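Uncharacterized protein, DUF633, LMOf2365_1472 (Listeria monocytogenes str. 4b F2365, PDB 3GNL) is of unknown function but belongs to the tRNA (adenine(22)-N(1))-methyltransferase family and probably methylates tRNA with S-adenosylmethionine. Local coordinates at residues H32-C37 with Q62-S67; L142-A147 with I158-P163. All blocks are in the same frame, centred on the assembly; numbering follows the deposited sequence.

Contact 1: H32-C37 with Q62-S67; sequences HAYLPC and QKQVRS
The carbonyl oxygen of H32 rests against the aliphatic part of Q64. Both Q64 CB and Q64 CG come within 3.1 Å of H32 O. No hydrogen bond joins the two segments, so the contact rests on packing. Q64 makes the largest share on its own segment. Its CG is anti to the backbone N (chi1 171°), and the chain then bends at chi2. This brings the amide to the edge of the Y34 ring, where OE1 of Q64 is 3.6 Å from CE1 of Y34. The ring and amide planes are 66° apart. On the inner side, CB of A33 meets CG2 of V65 at 3.7 Å. SG of C37 touches CG of Q64 at 3.9 Å and also packs on V65. H32 and A33 both have left-handed backbone angles, and A33 is the N-cap of helix 34-41. This turn lays CB of H32 over the centre of the Y34 ring. V65 and P36 both reach I74 of strand 74-78. The contact joins helix 34-41, which follows strand 23-28, to helix 55-67, which follows strand 45-52, in a Rossmann-like methyltransferase fold. The turn before helix 34-41 lies where relatives of this fold bind S-adenosylmethionine.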
loop_
_atom_site.group_PDB
_atom_site.type_symbol
_atom_site.label_atom_id
_atom_site.label_comp_id
_atom_site.label_asym_id
_atom_site.label_seq_id
_atom_site.Cartn_x
_atom_site.Cartn_y
_atom_site.Cartn_z
ATOM N N HIS A 32 -7.491 5.487 13.609
ATOM C CA HIS A 32 -8.657 5.602 14.504
ATOM C C HIS A 32 -9.693 4.467 14.425
ATOM O O HIS A 32 -10.797 4.611 14.959
ATOM C CB HIS A 32 -9.361 6.933 14.344
ATOM C CG HIS A 32 -8.531 8.125 14.740
ATOM N ND1 HIS A 32 -7.433 8.540 14.019
ATOM C CD2 HIS A 32 -8.667 9.001 15.761
ATOM C CE1 HIS A 32 -6.906 9.612 14.600
ATOM N NE2 HIS A 32 -7.648 9.920 15.647
ATOM N N ALA A 33 -9.317 3.322 13.839
ATOM C CA ALA A 33 -10.257 2.233 13.593
ATOM C C ALA A 33 -11.417 2.706 12.708
ATOM O O ALA A 33 -12.462 2.033 12.728
ATOM C CB ALA A 33 -10.774 1.665 14.926
ATOM N N TYR A 34 -11.268 3.809 11.972
ATOM C CA TYR A 34 -12.365 4.284 11.116
ATOM C C TYR A 34 -12.738 3.205 10.104
ATOM O O TYR A 34 -13.953 2.906 9.909
ATOM C CB TYR A 34 -11.990 5.540 10.318
ATOM C CG TYR A 34 -11.786 6.806 11.094
ATOM C CD1 TYR A 34 -12.603 7.127 12.167
ATOM C CD2 TYR A 34 -10.781 7.690 10.727
ATOM C CE1 TYR A 34 -12.421 8.331 12.874
ATOM C CE2 TYR A 34 -10.575 8.886 11.443
ATOM C CZ TYR A 34 -11.408 9.169 12.516
ATOM O OH TYR A 34 -11.220 10.332 13.213
ATOM N N LEU A 35 -11.728 2.645 9.442
ATOM C CA LEU A 35 -11.990 1.629 8.420
ATOM C C LEU A 35 -12.645 0.357 8.980
ATOM O O LEU A 35 -13.665 -0.084 8.434
ATOM C CB LEU A 35 -10.729 1.398 7.567
ATOM C CG LEU A 35 -10.808 0.295 6.514
ATOM C CD1 LEU A 35 -9.859 0.599 5.335
ATOM C CD2 LEU A 35 -10.574 -1.081 7.043
ATOM N N PRO A 36 -12.136 -0.212 10.083
ATOM C CA PRO A 36 -12.802 -1.364 10.712
ATOM C C PRO A 36 -14.216 -1.052 11.091
ATOM O O PRO A 36 -15.111 -1.886 10.870
ATOM C CB PRO A 36 -11.961 -1.609 11.949
ATOM C CG PRO A 36 -10.574 -1.137 11.561
ATOM C CD PRO A 36 -10.811 0.054 10.668
ATOM N N CYS A 37 -14.480 0.133 11.628
ATOM C CA CYS A 37 -15.864 0.458 12.018
ATOM C C CYS A 37 -16.740 0.526 10.783
ATOM O O CYS A 37 -17.846 -0.007 10.803
ATOM C CB CYS A 37 -15.942 1.754 12.814
ATOM S SG CYS A 37 -15.235 1.630 14.543
ATOM N N GLN A 62 -9.486 2.711 20.413
ATOM C CA GLN A 62 -10.387 2.147 21.429
ATOM C C GLN A 62 -11.635 3.002 21.581
ATOM O O GLN A 62 -12.759 2.445 21.643
ATOM C CB GLN A 62 -9.688 2.063 22.784
ATOM C CG GLN A 62 -8.787 0.868 22.973
ATOM C CD GLN A 62 -7.980 0.942 24.282
ATOM O OE1 GLN A 62 -7.296 1.937 24.538
ATOM N NE2 GLN A 62 -8.074 -0.106 25.119
ATOM N N LYS A 63 -11.453 4.321 21.600
ATOM C CA LYS A 63 -12.584 5.243 21.817
ATOM C C LYS A 63 -13.514 5.276 20.632
ATOM O O LYS A 63 -14.712 5.326 20.815
ATOM C CB LYS A 63 -12.141 6.647 22.201
ATOM C CG LYS A 63 -11.582 6.705 23.628
ATOM C CD LYS A 63 -11.170 8.106 23.978
ATOM C CE LYS A 63 -10.668 8.235 25.440
ATOM N NZ LYS A 63 -11.797 8.296 26.436
ATOM N N GLN A 64 -12.980 5.187 19.419
ATOM C CA GLN A 64 -13.841 5.169 18.241
ATOM C C GLN A 64 -14.690 3.894 18.220
ATOM O O GLN A 64 -15.899 3.955 17.883
ATOM C CB GLN A 64 -12.991 5.291 16.966
ATOM C CG GLN A 64 -13.758 5.067 15.666
ATOM C CD GLN A 64 -14.808 6.127 15.389
ATOM O OE1 GLN A 64 -14.588 7.318 15.576
ATOM N NE2 GLN A 64 -15.963 5.685 14.917
ATOM N N VAL A 65 -14.100 2.759 18.579
ATOM C CA VAL A 65 -14.780 1.458 18.562
ATOM C C VAL A 65 -15.923 1.513 19.601
ATOM O O VAL A 65 -17.048 1.091 19.297
ATOM C CB VAL A 65 -13.814 0.258 18.817
ATOM C CG1 VAL A 65 -14.555 -1.051 19.068
ATOM C CG2 VAL A 65 -12.862 0.111 17.587
ATOM N N ARG A 66 -15.639 2.059 20.788
ATOM C CA ARG A 66 -16.672 2.191 21.821
ATOM C C ARG A 66 -17.795 3.121 21.377
ATOM O O ARG A 66 -18.987 2.777 21.493
ATOM C CB ARG A 66 -16.005 2.692 23.091
ATOM C CG ARG A 66 -15.475 1.544 23.909
ATOM N N SER A 67 -17.432 4.262 20.822
ATOM C CA SER A 67 -18.368 5.246 20.297
ATOM C C SER A 67 -19.272 4.687 19.186
ATOM O O SER A 67 -20.370 5.187 18.971
ATOM C CB SER A 67 -17.603 6.452 19.756
ATOM O OG SER A 67 -18.486 7.378 19.134
#

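Contact 2: L142-A147 with I158-P163; sequences LITSEA and IMVLAP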
loop_
_atom_site.group_PDB
_atom_site.type_symbol
_atom_site.label_atom_id
_atom_site.label_comp_id
_atom_site.label_asym_id
_atom_site.label_seq_id
_atom_site.Cartn_x
_atom_site.Cartn_y
_atom_site.Cartn_z
ATOM N N LEU A 142 0.068 -12.831 -5.956
ATOM C CA LEU A 142 -0.396 -12.134 -7.125
ATOM C C LEU A 142 -1.027 -10.784 -6.776
ATOM O O LEU A 142 -1.783 -10.669 -5.808
ATOM C CB LEU A 142 -1.401 -13.009 -7.880
ATOM C CG LEU A 142 -1.776 -12.835 -9.328
ATOM C CD1 LEU A 142 -0.531 -12.853 -10.279
ATOM C CD2 LEU A 142 -2.698 -13.993 -9.689
ATOM N N ILE A 143 -0.743 -9.749 -7.565
ATOM C CA ILE A 143 -1.520 -8.526 -7.508
ATOM C C ILE A 143 -2.794 -8.682 -8.355
ATOM O O ILE A 143 -2.750 -8.965 -9.572
ATOM C CB ILE A 143 -0.654 -7.325 -7.996
ATOM C CG1 ILE A 143 0.545 -7.188 -7.063
ATOM C CG2 ILE A 143 -1.473 -5.998 -8.042
ATOM C CD1 ILE A 143 1.732 -6.299 -7.684
ATOM N N THR A 144 -3.959 -8.566 -7.698
ATOM C CA THR A 144 -5.226 -8.763 -8.369
ATOM C C THR A 144 -6.003 -7.519 -8.684
ATOM O O THR A 144 -6.806 -7.517 -9.592
ATOM C CB THR A 144 -6.120 -9.680 -7.540
ATOM O OG1 THR A 144 -6.253 -9.114 -6.242
ATOM C CG2 THR A 144 -5.427 -11.039 -7.386
ATOM N N SER A 145 -5.726 -6.427 -7.963
ATOM C CA SER A 145 -6.358 -5.150 -8.230
ATOM C C SER A 145 -5.368 -4.086 -7.780
ATOM O O SER A 145 -4.559 -4.334 -6.901
ATOM C CB SER A 145 -7.635 -4.946 -7.401
ATOM O OG SER A 145 -8.720 -5.770 -7.841
ATOM N N GLU A 146 -5.477 -2.923 -8.449
ATOM C CA GLU A 146 -4.790 -1.697 -7.963
ATOM C C GLU A 146 -5.615 -0.495 -8.288
ATOM O O GLU A 146 -6.462 -0.486 -9.204
ATOM C CB GLU A 146 -3.411 -1.531 -8.645
ATOM C CG GLU A 146 -2.459 -2.716 -8.465
ATOM C CD GLU A 146 -1.094 -2.499 -9.165
ATOM O OE1 GLU A 146 -1.113 -2.435 -10.431
ATOM O OE2 GLU A 146 -0.095 -2.397 -8.434
ATOM N N ALA A 147 -5.343 0.556 -7.524
ATOM C CA ALA A 147 -5.970 1.835 -7.754
ATOM C C ALA A 147 -4.947 2.930 -7.527
ATOM O O ALA A 147 -4.008 2.765 -6.752
ATOM C CB ALA A 147 -7.182 2.054 -6.857
ATOM N N ILE A 158 -2.884 2.013 -4.229
ATOM C CA ILE A 158 -3.436 0.892 -3.409
ATOM C C ILE A 158 -3.225 -0.372 -4.230
ATOM O O ILE A 158 -3.347 -0.363 -5.456
ATOM C CB ILE A 158 -4.941 1.103 -3.140
ATOM C CG1 ILE A 158 -5.110 2.406 -2.327
ATOM C CG2 ILE A 158 -5.554 -0.125 -2.385
ATOM C CD1 ILE A 158 -6.500 2.907 -2.330
HETATM N N MSE A 159 -2.847 -1.452 -3.568
HETATM C CA MSE A 159 -2.703 -2.722 -4.277
HETATM C C MSE A 159 -3.376 -3.821 -3.458
HETATM O O MSE A 159 -3.329 -3.819 -2.231
HETATM C CB MSE A 159 -1.230 -3.066 -4.527
HETATM C CG MSE A 159 -0.399 -3.373 -3.333
HETATM SE SE MSE A 159 1.458 -3.783 -3.946
HETATM C CE MSE A 159 1.993 -1.936 -4.237
ATOM N N VAL A 160 -3.969 -4.775 -4.165
ATOM C CA VAL A 160 -4.643 -5.884 -3.486
ATOM C C VAL A 160 -3.972 -7.136 -3.952
ATOM O O VAL A 160 -3.724 -7.272 -5.166
ATOM C CB VAL A 160 -6.108 -5.906 -3.856
ATOM C CG1 VAL A 160 -6.816 -7.073 -3.111
ATOM C CG2 VAL A 160 -6.767 -4.536 -3.548
ATOM N N LEU A 161 -3.608 -8.003 -3.015
ATOM C CA LEU A 161 -2.843 -9.211 -3.350
ATOM C C LEU A 161 -3.534 -10.457 -2.858
ATOM O O LEU A 161 -4.296 -10.403 -1.893
ATOM C CB LEU A 161 -1.458 -9.161 -2.718
ATOM C CG LEU A 161 -0.609 -7.968 -3.210
ATOM C CD1 LEU A 161 -0.828 -6.852 -2.248
ATOM C CD2 LEU A 161 0.840 -8.267 -3.282
ATOM N N ALA A 162 -3.165 -11.605 -3.423
ATOM C CA ALA A 162 -3.690 -12.903 -2.958
ATOM C C ALA A 162 -2.555 -13.925 -3.114
ATOM O O ALA A 162 -1.725 -13.780 -4.025
ATOM C CB ALA A 162 -4.887 -13.299 -3.775
ATOM N N PRO A 163 -2.513 -14.984 -2.276
ATOM C CA PRO A 163 -1.490 -16.014 -2.465
ATOM C C PRO A 163 -1.623 -16.710 -3.819
ATOM O O PRO A 163 -2.725 -16.878 -4.348
ATOM C CB PRO A 163 -1.769 -17.027 -1.337
ATOM C CG PRO A 163 -2.684 -16.380 -0.446
ATOM C CD PRO A 163 -3.482 -15.375 -1.223
HETATM O O HOH W 1 -0.567 -0.304 -6.604
#
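L142 and A162 open the antiparallel backbone pairing, with L142 N to A162 O at 2.8 Å and A162 N returning to L142 O. At the other end A147 and I158 also bond both ways; I158 N to A147 O is 2.9 Å. Between them the register slips by one residue. T144 and S145 both face V160, forming a classic beta bulge. V160 O accepts from T144 N at 2.9 Å, and V160 N donates to S145 O at 2.8 Å. T144 OG1 lies between its backbone N and carbonyl carbon (chi1 56°), which turns it towards V160, near CG1 and 3.3 Å from V160 O, a weak bond at most.

Carbon contacts occupy both faces. I143 and L161 lie side by side on one face, CG1 of I143 being 3.9 Å from CD2 of L161. On the other, CB of A147 meets CB of I158 at 4.4 Å.

The side chain of buried E146 lies beside that of selenomethionine M159. A water donates to E146 OE2 at 2.8 Å and to I158 O. OE2 also forms a salt bridge with R133, while OE1 accepts from the backbone N of C180 and of L181. E146 thus ties the sheet to helices 129-139 and 179-184. The bulged hairpin of strands 141-151 and 154-163 forms one end of the seven-stranded sheet, with strand 154-163 the one strand running against the others, as in class I methyltransferases.

How the contacts relate
Contact 1 closes before contact 2 opens along the chain. Their centres are about 26 Å apart, and their nearest atoms about 9 Å, so they do not touch. Both belong to the same Rossmann-like domain and lie at different ends of its seven-stranded sheet. Contact 1 packs helices 34-41 and 55-67 near strand 74-78, one outermost strand. Contact 2 pairs strand 154-163 with strand 141-151, the other outermost strand. The first is helix-to-helix packing; the second is hydrogen bonding within the sheet. Contact 1 lies beside one end of the strand order 3-2-1-4-5-7-6 and contact 2 forms the other, an order consistent with a class I methyltransferase.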